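Long-range contacts in condensin complex subunit 3 (PDB 5OQR), which serves as a regulatory subunit of condensin, a complex required to convert interphase chromatin into mitotic-like condensed chromosomes: residues Asn53-Leu58 against Arg97-Gln102; Ile103-Val108 against Val142-Arg147. All blocks are in the same frame, centred on the assembly; numbering follows the deposited sequence.

Contact 1. Residues Asn53-Leu58 against Arg97-Gln102; sequences NADRVL and RYRCCQ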
ATOM      1  N   ASN A  53      37.669  -4.902 -13.255  1.00122.06           N
ATOM      2  CA  ASN A  53      38.702  -4.223 -14.030  1.00119.68           C
ATOM      3  C   ASN A  53      38.110  -3.214 -15.002  1.00119.51           C
ATOM      4  O   ASN A  53      38.307  -2.005 -14.846  1.00119.29           O
ATOM      5  CB  ASN A  53      39.538  -5.238 -14.806  1.00123.16           C
ATOM      6  CG  ASN A  53      40.419  -6.069 -13.908  1.00129.18           C
ATOM      7  OD1 ASN A  53      40.403  -5.914 -12.687  1.00129.39           O
ATOM      8  ND2 ASN A  53      41.199  -6.958 -14.507  1.00133.78           N
ATOM      9  N   ALA A  54      37.395  -3.711 -16.013  1.00112.86           N
ATOM     10  CA  ALA A  54      36.853  -2.885 -17.086  1.00108.12           C
ATOM     11  C   ALA A  54      36.336  -1.551 -16.563  1.00114.71           C
ATOM     12  O   ALA A  54      36.500  -0.515 -17.215  1.00114.17           O
ATOM     13  CB  ALA A  54      35.736  -3.633 -17.811  1.00102.25           C
ATOM     14  N   ASP A  55      35.710  -1.569 -15.386  1.00118.57           N
ATOM     15  CA  ASP A  55      35.272  -0.323 -14.772  1.00113.95           C
ATOM     16  C   ASP A  55      36.457   0.468 -14.233  1.00112.29           C
ATOM     17  O   ASP A  55      36.514   1.693 -14.388  1.00111.36           O
ATOM     18  CB  ASP A  55      34.258  -0.615 -13.667  1.00121.55           C
ATOM     19  CG  ASP A  55      33.020  -1.324 -14.186  1.00112.84           C
ATOM     20  OD1 ASP A  55      32.112  -0.636 -14.699  1.00109.95           O
ATOM     21  OD2 ASP A  55      32.955  -2.566 -14.083  1.00105.37           O
ATOM     22  N   ARG A  56      37.421  -0.211 -13.605  1.00116.57           N
ATOM     23  CA  ARG A  56      38.627   0.474 -13.149  1.00111.92           C
ATOM     24  C   ARG A  56      39.336   1.150 -14.314  1.00107.91           C
ATOM     25  O   ARG A  56      39.623   2.352 -14.271  1.00105.22           O
ATOM     26  CB  ARG A  56      39.572  -0.508 -12.457  1.00115.59           C
ATOM     27  CG  ARG A  56      39.044  -1.092 -11.163  1.00118.98           C
ATOM     28  CD  ARG A  56      40.192  -1.525 -10.268  1.00118.76           C
ATOM     29  NE  ARG A  56      39.772  -2.497  -9.263  1.00118.98           N
ATOM     30  CZ  ARG A  56      39.597  -3.794  -9.502  1.00121.15           C
ATOM     31  NH1 ARG A  56      39.799  -4.286 -10.718  1.00124.44           N
ATOM     32  NH2 ARG A  56      39.214  -4.601  -8.524  1.00124.53           N
ATOM     33  N   VAL A  57      39.633   0.384 -15.366  1.00105.09           N
ATOM     34  CA  VAL A  57      40.261   0.955 -16.555  1.00103.00           C
ATOM     35  C   VAL A  57      39.443   2.136 -17.055  1.00 99.23           C
ATOM     36  O   VAL A  57      39.976   3.217 -17.332  1.00 97.94           O
ATOM     37  CB  VAL A  57      40.417  -0.120 -17.646  1.00101.55           C
ATOM     38  CG1 VAL A  57      41.025   0.480 -18.907  1.00103.12           C
ATOM     39  CG2 VAL A  57      41.278  -1.270 -17.139  1.00108.70           C
ATOM     40  N   LEU A  58      38.129   1.945 -17.175  1.00102.40           N
ATOM     41  CA  LEU A  58      37.271   3.023 -17.645  1.00102.29           C
ATOM     42  C   LEU A  58      37.249   4.182 -16.658  1.00100.72           C
ATOM     43  O   LEU A  58      37.136   5.342 -17.071  1.00102.62           O
ATOM     44  CB  LEU A  58      35.859   2.488 -17.892  1.00103.24           C
ATOM     45  CG  LEU A  58      34.842   3.396 -18.589  1.00 98.76           C
ATOM     46  CD1 LEU A  58      35.482   4.284 -19.650  1.00100.17           C
ATOM     47  CD2 LEU A  58      33.740   2.544 -19.202  1.00 89.18           C
ATOM     48  N   ARG A  97      27.393  -3.639 -27.110  1.00106.41           N
ATOM     49  CA  ARG A  97      26.412  -2.567 -26.992  1.00106.89           C
ATOM     50  C   ARG A  97      26.420  -1.967 -25.592  1.00100.64           C
ATOM     51  O   ARG A  97      26.321  -0.745 -25.431  1.00 94.09           O
ATOM     52  CB  ARG A  97      25.020  -3.093 -27.334  1.00108.57           C
ATOM     53  CG  ARG A  97      24.574  -2.821 -28.760  1.00115.90           C
ATOM     54  CD  ARG A  97      23.197  -3.410 -29.007  1.00118.39           C
ATOM     55  NE  ARG A  97      23.167  -4.838 -28.706  1.00113.09           N
ATOM     56  CZ  ARG A  97      22.057  -5.547 -28.539  1.00112.07           C
ATOM     57  NH1 ARG A  97      20.871  -4.962 -28.637  1.00124.86           N
ATOM     58  NH2 ARG A  97      22.134  -6.842 -28.267  1.00112.12           N
ATOM     59  N   TYR A  98      26.531  -2.813 -24.566  1.00 96.73           N
ATOM     60  CA  TYR A  98      26.507  -2.325 -23.192  1.00 84.71           C
ATOM     61  C   TYR A  98      27.765  -1.530 -22.867  1.00 84.53           C
ATOM     62  O   TYR A  98      27.690  -0.482 -22.218  1.00 80.92           O
ATOM     63  CB  TYR A  98      26.338  -3.502 -22.231  1.00 85.94           C
ATOM     64  CG  TYR A  98      26.921  -3.283 -20.855  1.00 86.06           C
ATOM     65  CD1 TYR A  98      26.261  -2.504 -19.917  1.00 82.65           C
ATOM     66  CD2 TYR A  98      28.122  -3.871 -20.489  1.00 90.19           C
ATOM     67  CE1 TYR A  98      26.788  -2.307 -18.655  1.00 85.81           C
ATOM     68  CE2 TYR A  98      28.658  -3.681 -19.231  1.00 94.21           C
ATOM     69  CZ  TYR A  98      27.986  -2.898 -18.318  1.00 93.14           C
ATOM     70  OH  TYR A  98      28.515  -2.706 -17.063  1.00 92.69           O
ATOM     71  N   ARG A  99      28.929  -2.007 -23.313  1.00 91.94           N
ATOM     72  CA  ARG A  99      30.159  -1.254 -23.094  1.00 86.52           C
ATOM     73  C   ARG A  99      30.138   0.062 -23.860  1.00 82.03           C
ATOM     74  O   ARG A  99      30.516   1.107 -23.319  1.00 85.41           O
ATOM     75  CB  ARG A  99      31.372  -2.092 -23.502  1.00 89.16           C
ATOM     76  CG  ARG A  99      31.586  -3.344 -22.659  1.00 88.23           C
ATOM     77  CD  ARG A  99      31.916  -3.009 -21.213  1.00 85.42           C
ATOM     78  NE  ARG A  99      32.179  -4.207 -20.421  1.00 87.44           N
ATOM     79  CZ  ARG A  99      32.297  -4.220 -19.097  1.00 88.87           C
ATOM     80  NH1 ARG A  99      32.171  -3.097 -18.401  1.00 92.64           N
ATOM     81  NH2 ARG A  99      32.536  -5.360 -18.466  1.00 94.92           N
ATOM     82  N   CYS A 100      29.696   0.036 -25.118  1.00 85.18           N
ATOM     83  CA  CYS A 100      29.610   1.267 -25.897  1.00 88.01           C
ATOM     84  C   CYS A 100      28.763   2.308 -25.175  1.00 85.06           C
ATOM     85  O   CYS A 100      29.188   3.455 -24.995  1.00 80.15           O
ATOM     86  CB  CYS A 100      29.038   0.973 -27.284  1.00 97.14           C
ATOM     87  SG  CYS A 100      30.241   0.323 -28.466  1.00 76.76           S
ATOM     88  N   CYS A 101      27.556   1.924 -24.754  1.00 90.79           N
ATOM     89  CA  CYS A 101      26.721   2.842 -23.988  1.00 85.80           C
ATOM     90  C   CYS A 101      27.389   3.217 -22.672  1.00 79.63           C
ATOM     91  O   CYS A 101      27.333   4.376 -22.245  1.00 81.76           O
ATOM     92  CB  CYS A 101      25.352   2.215 -23.733  1.00 85.86           C
ATOM     93  SG  CYS A 101      24.349   2.005 -25.219  1.00 84.64           S
ATOM     94  N   GLN A 102      28.025   2.247 -22.014  1.00 80.45           N
ATOM     95  CA  GLN A 102      28.733   2.529 -20.770  1.00 80.17           C
ATOM     96  C   GLN A 102      29.806   3.588 -20.984  1.00 83.60           C
ATOM     97  O   GLN A 102      29.896   4.563 -20.229  1.00 82.47           O
ATOM     98  CB  GLN A 102      29.348   1.243 -20.221  1.00 78.40           C
ATOM     99  CG  GLN A 102      30.064   1.404 -18.890  1.00 76.19           C
ATOM    100  CD  GLN A 102      30.758   0.134 -18.449  1.00 79.15           C
ATOM    101  OE1 GLN A 102      31.240  -0.641 -19.274  1.00 80.51           O
ATOM    102  NE2 GLN A 102      30.811  -0.092 -17.142  1.00 91.36           N
TER
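The methyl group of Ala-54 rests on one face of the Arg-99 guanidinium, CB 3.4 Å above its plane and displaced toward the rim. Tyr-98 lies over the opposite face through CE2, so the flat cation is held between an alanine of the facing helix and the neighbouring aromatic side chain of its own helix. One turn further on, Leu-58 and Gln-102 run alongside each other in opposing directions, with Leu-58 CD2 3.9 Å from Gln-102 CG. Gln-102 can reach so far because CG stands opposite the backbone N (chi1 -177°) and the chain is extended beyond it.

Two successive HEAT repeats meet in this way, the first curated repeat through helix 52-69 and the second through helix 94-108. The two segments run nearly side by side, their axes 12.4 Å apart at closest approach and their directions differing by 29°, a spacing wide enough for long side chains to fill the interval.

The polar contacts centre on the Gln-102 amide. Its OE1 accepts a hydrogen bond from Arg-99 NH1 at 2.8 Å, with the donor on a lone pair and the oxygen nearly in the guanidinium plane, which helps set how that plane is turned against the Ala-54 methyl. The amide nitrogen NE2 lies 2.8 Å from Asp-55 OD1, carboxylate and amide being steeply inclined to each other. A leucine in place of Gln-102 would probably leave Arg-99 NH1 without this acceptor and its guanidinium less firmly oriented.

Asp-55 OD2 stands at the guanidinium edge, 4.4 Å from Arg-99 NH1, beyond a salt bridge but near enough for the opposite charges probably to favour each other. Arg-99 NE is hydrogen-bonded to Val-47 O, in the loop leading into helix 52-69.

Contact 2. Residues Ile103-Val108 against Val142-Arg147; sequences IIARVV and VVALSR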
ATOM      1  N   ILE A 103      30.631   3.413 -22.017  1.00 91.55           N
ATOM      2  CA  ILE A 103      31.720   4.352 -22.267  1.00 94.02           C
ATOM      3  C   ILE A 103      31.165   5.717 -22.654  1.00 81.21           C
ATOM      4  O   ILE A 103      31.543   6.743 -22.078  1.00 82.22           O
ATOM      5  CB  ILE A 103      32.665   3.800 -23.352  1.00 88.50           C
ATOM      6  CG1 ILE A 103      33.270   2.468 -22.903  1.00 87.87           C
ATOM      7  CG2 ILE A 103      33.782   4.797 -23.641  1.00 86.50           C
ATOM      8  CD1 ILE A 103      33.944   1.695 -24.015  1.00 93.80           C
ATOM      9  N   ILE A 104      30.261   5.750 -23.633  1.00 81.72           N
ATOM     10  CA  ILE A 104      29.729   7.026 -24.107  1.00 88.48           C
ATOM     11  C   ILE A 104      29.116   7.809 -22.956  1.00 86.98           C
ATOM     12  O   ILE A 104      29.304   9.026 -22.847  1.00 82.65           O
ATOM     13  CB  ILE A 104      28.713   6.792 -25.240  1.00 90.25           C
ATOM     14  CG1 ILE A 104      29.435   6.261 -26.481  1.00 94.71           C
ATOM     15  CG2 ILE A 104      27.962   8.085 -25.576  1.00 87.96           C
ATOM     16  CD1 ILE A 104      28.511   5.814 -27.578  1.00 97.96           C
ATOM     17  N   ALA A 105      28.376   7.129 -22.079  1.00 83.31           N
ATOM     18  CA  ALA A 105      27.732   7.814 -20.963  1.00 84.78           C
ATOM     19  C   ALA A 105      28.754   8.550 -20.109  1.00 84.92           C
ATOM     20  O   ALA A 105      28.550   9.710 -19.733  1.00 88.65           O
ATOM     21  CB  ALA A 105      26.948   6.814 -20.114  1.00 84.60           C
ATOM     22  N   ARG A 106      29.867   7.890 -19.791  1.00 86.43           N
ATOM     23  CA  ARG A 106      30.846   8.482 -18.889  1.00 82.66           C
ATOM     24  C   ARG A 106      31.710   9.523 -19.592  1.00 87.14           C
ATOM     25  O   ARG A 106      32.036  10.559 -19.003  1.00 96.04           O
ATOM     26  CB  ARG A 106      31.729   7.391 -18.286  1.00 83.14           C
ATOM     27  CG  ARG A 106      30.971   6.322 -17.520  1.00 86.97           C
ATOM     28  CD  ARG A 106      31.913   5.524 -16.635  1.00 92.13           C
ATOM     29  NE  ARG A 106      31.259   4.380 -16.004  1.00 93.57           N
ATOM     30  CZ  ARG A 106      31.867   3.533 -15.180  1.00 98.10           C
ATOM     31  NH1 ARG A 106      31.195   2.520 -14.652  1.00 97.32           N
ATOM     32  NH2 ARG A 106      33.149   3.696 -14.879  1.00105.20           N
ATOM     33  N   VAL A 107      32.086   9.270 -20.846  1.00 91.52           N
ATOM     34  CA  VAL A 107      33.042  10.146 -21.516  1.00102.06           C
ATOM     35  C   VAL A 107      32.391  11.474 -21.884  1.00 97.38           C
ATOM     36  O   VAL A 107      32.975  12.543 -21.672  1.00 94.07           O
ATOM     37  CB  VAL A 107      33.640   9.442 -22.747  1.00 94.98           C
ATOM     38  CG1 VAL A 107      34.631  10.355 -23.456  1.00101.84           C
ATOM     39  CG2 VAL A 107      34.329   8.151 -22.333  1.00 92.10           C
ATOM     40  N   VAL A 108      31.179  11.436 -22.447  1.00 96.18           N
ATOM     41  CA  VAL A 108      30.506  12.681 -22.808  1.00101.72           C
ATOM     42  C   VAL A 108      30.336  13.564 -21.582  1.00113.02           C
ATOM     43  O   VAL A 108      30.390  14.796 -21.682  1.00116.03           O
ATOM     44  CB  VAL A 108      29.150  12.397 -23.483  1.00 83.01           C
ATOM     45  CG1 VAL A 108      28.143  11.831 -22.482  1.00 86.98           C
ATOM     46  CG2 VAL A 108      28.608  13.662 -24.128  1.00 85.21           C
ATOM     47  N   VAL A 142      20.111   5.102 -21.030  1.00 80.10           N
ATOM     48  CA  VAL A 142      19.431   6.281 -20.502  1.00 83.62           C
ATOM     49  C   VAL A 142      20.435   7.209 -19.834  1.00 82.12           C
ATOM     50  O   VAL A 142      20.321   8.437 -19.919  1.00 73.78           O
ATOM     51  CB  VAL A 142      18.302   5.870 -19.536  1.00 85.09           C
ATOM     52  CG1 VAL A 142      17.339   4.904 -20.220  1.00 80.91           C
ATOM     53  CG2 VAL A 142      18.861   5.251 -18.262  1.00 78.19           C
ATOM     54  N   VAL A 143      21.441   6.638 -19.166  1.00 80.58           N
ATOM     55  CA  VAL A 143      22.490   7.457 -18.567  1.00 82.77           C
ATOM     56  C   VAL A 143      23.221   8.235 -19.651  1.00 82.40           C
ATOM     57  O   VAL A 143      23.464   9.441 -19.521  1.00 82.12           O
ATOM     58  CB  VAL A 143      23.459   6.581 -17.751  1.00 79.11           C
ATOM     59  CG1 VAL A 143      24.503   7.445 -17.054  1.00 69.90           C
ATOM     60  CG2 VAL A 143      22.702   5.747 -16.728  1.00 78.41           C
ATOM     61  N   ALA A 144      23.579   7.556 -20.742  1.00 79.55           N
ATOM     62  CA  ALA A 144      24.211   8.237 -21.866  1.00 85.19           C
ATOM     63  C   ALA A 144      23.266   9.261 -22.477  1.00 86.17           C
ATOM     64  O   ALA A 144      23.632  10.424 -22.681  1.00 71.07           O
ATOM     65  CB  ALA A 144      24.647   7.216 -22.918  1.00 81.96           C
ATOM     66  N   LEU A 145      22.035   8.842 -22.771  1.00 86.08           N
ATOM     67  CA  LEU A 145      21.086   9.733 -23.425  1.00 89.19           C
ATOM     68  C   LEU A 145      20.743  10.921 -22.535  1.00 90.30           C
ATOM     69  O   LEU A 145      20.593  12.048 -23.021  1.00 87.04           O
ATOM     70  CB  LEU A 145      19.828   8.951 -23.800  1.00 88.95           C
ATOM     71  CG  LEU A 145      19.025   9.499 -24.978  1.00 93.20           C
ATOM     72  CD1 LEU A 145      18.174   8.403 -25.585  1.00105.06           C
ATOM     73  CD2 LEU A 145      18.153  10.652 -24.552  1.00 98.96           C
ATOM     74  N   SER A 146      20.633  10.694 -21.224  1.00 90.46           N
ATOM     75  CA  SER A 146      20.307  11.772 -20.299  1.00 88.91           C
ATOM     76  C   SER A 146      21.330  12.899 -20.321  1.00 89.12           C
ATOM     77  O   SER A 146      21.085  13.945 -19.712  1.00 96.62           O
ATOM     78  CB  SER A 146      20.187  11.222 -18.876  1.00 89.27           C
ATOM     79  OG  SER A 146      21.421  10.696 -18.427  1.00 92.53           O
ATOM     80  N   ARG A 147      22.466  12.715 -20.992  1.00 85.33           N
ATOM     81  CA  ARG A 147      23.452  13.779 -21.118  1.00 86.55           C
ATOM     82  C   ARG A 147      23.123  14.763 -22.233  1.00 93.33           C
ATOM     83  O   ARG A 147      23.814  15.778 -22.363  1.00 95.19           O
ATOM     84  CB  ARG A 147      24.836  13.172 -21.356  1.00 89.31           C
ATOM     85  CG  ARG A 147      25.358  12.367 -20.180  1.00 91.08           C
ATOM     86  CD  ARG A 147      25.798  13.275 -19.040  1.00 97.76           C
ATOM     87  NE  ARG A 147      25.933  12.549 -17.780  1.00101.72           N
ATOM     88  CZ  ARG A 147      24.984  12.455 -16.850  1.00102.38           C
ATOM     89  NH1 ARG A 147      23.807  13.044 -17.018  1.00 98.37           N
ATOM     90  NH2 ARG A 147      25.216  11.767 -15.740  1.00102.13           N
TER
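Ala-105 and Ala-144 meet methyl to methyl where helix 94-108 of the second curated HEAT repeat lies against helix 135-145 of the third, the kind of contact that stacks one repeat on the next in an alpha-solenoid. Here the backbones come close, the CA atoms of Ala-105 and Ala-144 lying 3.7 Å apart. Ala-105 CB is 3.6 Å from Ala-144 CB, and the two alanines leave little side chain between the helices. Around the pair the packing is more relaxed, Val-143 CG1 reaching Ala-105 CB at 4.0 Å and Ile-104 CG2 approaching Ala-144 CB at 4.3 Å. Leu-122 and Leu-126 of helix 116-129 pack on Ile-104 and Ala-144 respectively.

The Arg-147 side is partly exposed to solvent, and an aliphatic stem takes the place of methyl packing. Arg-147 bends at chi2 (-74°) and lends this stem rather than its charge, the guanidinium lying over Val-143 O of its own segment. Buried Val-108 supplies the partner: with chi1 at 70°, its CG1 sits between the backbone N and the carbonyl carbon and lies 3.7 Å from Arg-147 CG.

In the fold
Helix 94-108 serves both contacts, giving residues 97-102 to the preceding HEAT repeat in contact 1 and residues 103-108 to the following one in contact 2. The centres of the contacts are about 11 Å apart, and they touch directly. Leu-58 CD2 packs at 3.7 Å on Ile-103 CG1, Cys-101 O comes within 4.0 Å of Ala-144 CB, and Asp-55 OD1 forms a weak, long ion pair with Arg-106 NH1 at 3.3 Å. Both contacts lie far from the chain's centre, about 40 and 36 Å from it. Asn-53, Arg-56 and Val-57 of segment 53-58, which take no part in contact 1, pack against the other protein chain, which touches neither segment of contact 2.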